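Local coordinates for protein beta-fructofuranosidase (Bifidobacterium adolescentis, PDB 6NOB) that probably hydrolyses terminal beta-fructofuranoside bonds, as in sucrose, as a family 32 glycoside hydrolase, at residues V562-T566 against A567-V571; H479-G483 against R484-K488. One frame throughout, in Å; residues are numbered along the deposited sequence.

Interaction 1: residues V562-T566 against A567-V571; sequences VAKGT and AVEDV
With chi1 of T566 at 81°, OG1 sits between the residue's own backbone N and carbonyl carbon, from where it reaches forward to the backbone N of V568 and back to the carbonyl of A563. V568 N donates to T566 OG1 at 3.1 Å, and T566 OG1 in turn donates to A563 O at 2.8 Å, tilted 27° from the carbonyl plane. One hydroxyl thus ties two successive turns together. V568 lays CG2 against this oxygen, 3.3 Å from T566 OG1, and the same methyl packs on A563 CB. E569 N closes the second turn on T566 O at 3.2 Å. The E569 side chain, extended with CG anti to its N, runs back alongside K564 CA to the first turn and brings its carboxylate to G565, CD lying 3.3 Å from G565 N; R546 is a long, weak ionic partner of OE2. A water accepts from A563 N and is also near the carbonyls of V568 and V571. Residues 562-571 thus make a type II turn at A563-T566 followed by type I turns at T566-E569 and V568-V571, with an ST turn at T566, leading out of strand 558-564.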
loop_
_atom_site.group_PDB
_atom_site.type_symbol
_atom_site.label_atom_id
_atom_site.label_comp_id
_atom_site.label_asym_id
_atom_site.label_seq_id
_atom_site.Cartn_x
_atom_site.Cartn_y
_atom_site.Cartn_z
ATOM N N VAL A 562 -6.236 -9.820 19.554
ATOM C CA VAL A 562 -5.337 -9.597 20.681
ATOM C C VAL A 562 -3.926 -9.974 20.255
ATOM O O VAL A 562 -3.707 -11.065 19.716
ATOM C CB VAL A 562 -5.753 -10.405 21.925
ATOM C CG1 VAL A 562 -4.976 -9.928 23.143
ATOM C CG2 VAL A 562 -7.254 -10.299 22.164
ATOM N N ALA A 563 -2.975 -9.080 20.500
ATOM C CA ALA A 563 -1.572 -9.286 20.139
ATOM C C ALA A 563 -0.726 -9.226 21.409
ATOM O O ALA A 563 -0.011 -8.251 21.648
ATOM C CB ALA A 563 -1.118 -8.247 19.105
ATOM N N LYS A 564 -0.804 -10.282 22.216
ATOM C CA LYS A 564 -0.102 -10.305 23.491
ATOM C C LYS A 564 1.404 -10.395 23.280
ATOM O O LYS A 564 1.884 -11.097 22.387
ATOM C CB LYS A 564 -0.590 -11.479 24.343
ATOM C CG LYS A 564 -2.043 -11.355 24.775
ATOM C CD LYS A 564 -2.479 -12.501 25.678
ATOM C CE LYS A 564 -3.574 -12.051 26.641
ATOM N NZ LYS A 564 -4.715 -13.008 26.689
ATOM N N GLY A 565 2.150 -9.675 24.119
ATOM C CA GLY A 565 3.594 -9.631 24.032
ATOM C C GLY A 565 4.147 -8.678 22.998
ATOM O O GLY A 565 5.362 -8.435 22.993
ATOM N N THR A 566 3.307 -8.125 22.130
ATOM C CA THR A 566 3.743 -7.214 21.085
ATOM C C THR A 566 3.733 -5.773 21.584
ATOM O O THR A 566 3.251 -5.464 22.677
ATOM C CB THR A 566 2.847 -7.341 19.857
ATOM O OG1 THR A 566 1.651 -6.582 20.067
ATOM C CG2 THR A 566 2.477 -8.793 19.623
ATOM N N ALA A 567 4.267 -4.878 20.751
ATOM C CA ALA A 567 4.277 -3.456 21.069
ATOM C C ALA A 567 2.886 -2.835 21.042
ATOM O O ALA A 567 2.720 -1.712 21.529
ATOM C CB ALA A 567 5.195 -2.709 20.100
ATOM N N VAL A 568 1.891 -3.529 20.491
ATOM C CA VAL A 568 0.528 -3.013 20.432
ATOM C C VAL A 568 -0.382 -3.895 21.276
ATOM O O VAL A 568 -1.586 -3.998 21.014
ATOM C CB VAL A 568 0.029 -2.922 18.978
ATOM C CG1 VAL A 568 0.854 -1.905 18.200
ATOM C CG2 VAL A 568 0.088 -4.289 18.302
ATOM N N GLU A 569 0.192 -4.534 22.298
ATOM C CA GLU A 569 -0.599 -5.368 23.197
ATOM C C GLU A 569 -1.656 -4.556 23.941
ATOM O O GLU A 569 -2.696 -5.101 24.333
ATOM C CB GLU A 569 0.328 -6.076 24.187
ATOM C CG GLU A 569 -0.368 -7.040 25.131
ATOM C CD GLU A 569 0.573 -7.636 26.162
ATOM O OE1 GLU A 569 0.252 -8.716 26.702
ATOM O OE2 GLU A 569 1.632 -7.025 26.431
ATOM N N ASP A 570 -1.418 -3.259 24.132
ATOM C CA ASP A 570 -2.302 -2.391 24.900
ATOM C C ASP A 570 -3.421 -1.784 24.059
ATOM O O ASP A 570 -4.160 -0.929 24.560
ATOM C CB ASP A 570 -1.491 -1.272 25.564
ATOM C CG ASP A 570 -0.609 -0.518 24.575
ATOM O OD1 ASP A 570 -0.280 -1.082 23.510
ATOM O OD2 ASP A 570 -0.250 0.644 24.864
ATOM N N VAL A 571 -3.562 -2.203 22.804
ATOM C CA VAL A 571 -4.516 -1.613 21.872
ATOM C C VAL A 571 -5.742 -2.512 21.778
ATOM O O VAL A 571 -5.615 -3.736 21.642
ATOM C CB VAL A 571 -3.875 -1.406 20.490
ATOM C CG1 VAL A 571 -4.908 -0.889 19.498
ATOM C CG2 VAL A 571 -2.697 -0.450 20.602
HETATM O O HOH W 1 -3.979 -6.294 21.467
#

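Interaction 2: residues H479-G483 against R484-K488; sequences HVRDG and RLYSK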
loop_
_atom_site.group_PDB
_atom_site.type_symbol
_atom_site.label_atom_id
_atom_site.label_comp_id
_atom_site.label_asym_id
_atom_site.label_seq_id
_atom_site.Cartn_x
_atom_site.Cartn_y
_atom_site.Cartn_z
ATOM N N HIS A 479 -18.148 -3.827 -1.472
ATOM C CA HIS A 479 -19.570 -3.648 -1.718
ATOM C C HIS A 479 -20.152 -2.803 -0.591
ATOM O O HIS A 479 -19.567 -2.685 0.487
ATOM C CB HIS A 479 -20.310 -4.991 -1.820
ATOM C CG HIS A 479 -20.172 -5.653 -3.156
ATOM N ND1 HIS A 479 -20.908 -5.266 -4.258
ATOM C CD2 HIS A 479 -19.386 -6.677 -3.568
ATOM C CE1 HIS A 479 -20.575 -6.018 -5.292
ATOM N NE2 HIS A 479 -19.654 -6.882 -4.899
ATOM N N VAL A 480 -21.310 -2.205 -0.855
ATOM C CA VAL A 480 -22.060 -1.466 0.156
ATOM C C VAL A 480 -23.378 -2.192 0.379
ATOM O O VAL A 480 -24.200 -2.295 -0.540
ATOM C CB VAL A 480 -22.298 -0.003 -0.248
ATOM C CG1 VAL A 480 -23.386 0.614 0.623
ATOM C CG2 VAL A 480 -21.007 0.795 -0.130
ATOM N N ARG A 481 -23.571 -2.702 1.592
ATOM C CA ARG A 481 -24.776 -3.431 1.968
ATOM C C ARG A 481 -25.420 -2.722 3.149
ATOM O O ARG A 481 -24.798 -2.590 4.211
ATOM C CB ARG A 481 -24.453 -4.886 2.314
ATOM C CG ARG A 481 -23.614 -5.594 1.262
ATOM C CD ARG A 481 -23.531 -7.087 1.524
ATOM N NE ARG A 481 -22.260 -7.643 1.069
ATOM C CZ ARG A 481 -22.031 -8.069 -0.170
ATOM N NH1 ARG A 481 -20.840 -8.556 -0.495
ATOM N NH2 ARG A 481 -22.991 -8.010 -1.083
ATOM N N ASP A 482 -26.660 -2.271 2.962
ATOM C CA ASP A 482 -27.393 -1.522 3.980
ATOM C C ASP A 482 -26.605 -0.288 4.423
ATOM O O ASP A 482 -26.482 0.015 5.612
ATOM C CB ASP A 482 -27.744 -2.416 5.170
ATOM C CG ASP A 482 -28.732 -3.507 4.803
ATOM O OD1 ASP A 482 -28.447 -4.692 5.079
ATOM O OD2 ASP A 482 -29.794 -3.176 4.233
ATOM N N GLY A 483 -26.061 0.426 3.438
ATOM C CA GLY A 483 -25.370 1.675 3.685
ATOM C C GLY A 483 -24.019 1.557 4.350
ATOM O O GLY A 483 -23.475 2.574 4.790
ATOM N N ARG A 484 -23.452 0.356 4.436
ATOM C CA ARG A 484 -22.161 0.155 5.075
ATOM C C ARG A 484 -21.221 -0.572 4.126
ATOM O O ARG A 484 -21.640 -1.415 3.330
ATOM C CB ARG A 484 -22.298 -0.632 6.383
ATOM C CG ARG A 484 -23.302 -0.037 7.350
ATOM C CD ARG A 484 -23.042 -0.499 8.772
ATOM N NE ARG A 484 -22.513 0.577 9.605
ATOM C CZ ARG A 484 -21.288 0.589 10.121
ATOM N NH1 ARG A 484 -20.456 -0.422 9.894
ATOM N NH2 ARG A 484 -20.898 1.616 10.868
ATOM N N LEU A 485 -19.938 -0.237 4.229
ATOM C CA LEU A 485 -18.927 -0.820 3.362
ATOM C C LEU A 485 -18.599 -2.240 3.807
ATOM O O LEU A 485 -18.357 -2.493 4.992
ATOM C CB LEU A 485 -17.662 0.038 3.363
ATOM C CG LEU A 485 -16.597 -0.340 2.328
ATOM C CD1 LEU A 485 -17.118 -0.125 0.911
ATOM C CD2 LEU A 485 -15.315 0.439 2.553
ATOM N N TYR A 486 -18.601 -3.162 2.853
ATOM C CA TYR A 486 -18.153 -4.528 3.056
ATOM C C TYR A 486 -16.870 -4.751 2.269
ATOM O O TYR A 486 -16.652 -4.137 1.221
ATOM C CB TYR A 486 -19.217 -5.531 2.607
ATOM C CG TYR A 486 -20.238 -5.899 3.660
ATOM C CD1 TYR A 486 -20.999 -4.924 4.295
ATOM C CD2 TYR A 486 -20.463 -7.229 3.996
ATOM C CE1 TYR A 486 -21.944 -5.264 5.249
ATOM C CE2 TYR A 486 -21.408 -7.580 4.944
ATOM C CZ TYR A 486 -22.144 -6.596 5.567
ATOM O OH TYR A 486 -23.080 -6.948 6.512
ATOM N N SER A 487 -16.017 -5.630 2.784
ATOM C CA SER A 487 -14.767 -5.959 2.117
ATOM C C SER A 487 -14.463 -7.431 2.339
ATOM O O SER A 487 -14.685 -7.960 3.432
ATOM C CB SER A 487 -13.605 -5.095 2.621
ATOM O OG SER A 487 -13.202 -5.497 3.917
ATOM N N LYS A 488 -13.932 -8.079 1.303
ATOM C CA LYS A 488 -13.747 -9.520 1.274
ATOM C C LYS A 488 -12.708 -9.807 0.222
ATOM O O LYS A 488 -12.666 -9.096 -0.800
ATOM C CB LYS A 488 -15.074 -10.219 0.946
ATOM C CG LYS A 488 -15.159 -11.700 1.258
ATOM C CD LYS A 488 -16.496 -12.256 0.766
ATOM C CE LYS A 488 -16.870 -13.566 1.453
ATOM N NZ LYS A 488 -16.159 -14.739 0.868
#
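R481 lies across one face of the Y486 ring. Its CD stands over the ring centre in a CH-pi contact, 4.0 Å from the centroid of Y486 and 11° off the ring normal, while CB covers the CE1 side of the same face. Further out on the same side chain, R481 NE comes within 3.5 Å of Y486 CD2. The guanidinium does not stack on the ring: the two planes are 85° apart, and CD2 meets the guanidinium at its edge. One guanidinium face receives CB of H479. With CG of R481 anti to its carbonyl carbon (chi1 -50°), the bend at chi3 leaves CD over the ring centre and turns the guanidinium edge-on, so that NE approaches the ring at CD2. Replacing Y486 by an alanine is likely to leave the R481 methylenes without their aromatic platform and the side chain freer to turn.

Behind the side chains, backbone bonds set the spacing. H479 and Y486 form an antiparallel hydrogen-bonded pair, with Y486 N reaching H479 O at 2.6 Å and H479 N reaching Y486 O at 3.1 Å. Closer to the turn, R481 N donates to R484 O at 2.9 Å. On the other sheet face V480 CG2 meets L485 CD1 at 4.1 Å, the side chains crossing at about a right angle; V385 and V387 pack against V480, and W407 against L485. The polar ends have outer partners: H479 ND1 bonds to D383, and R484 forms a salt bridge with D427. R481 to R484 make a type I' turn, D482 and G483 both at positive phi, closing the tight two-residue beta hairpin of strands 468-481 and 484-489.

How the interactions relate
Interaction 2 comes first along the chain and interaction 1 follows some seventy residues later; their centres are 29 Å apart and their nearest atoms about 18 Å, so they do not touch. Each is a local reversal at the end of a strand, but in a different sheet. Residues 479-488 form the hairpin of strands 468-481 and 484-489, in a mixed sheet of the family 32 N-terminal domain. Residues 562-571 follow strand 558-564 in a seven-stranded antiparallel sheet of the C-terminal part, consistent with the beta-sandwich that accompanies the catalytic propeller in this family. S487 also pairs through its backbone with G599, which links the hairpin strand to the C-terminal region.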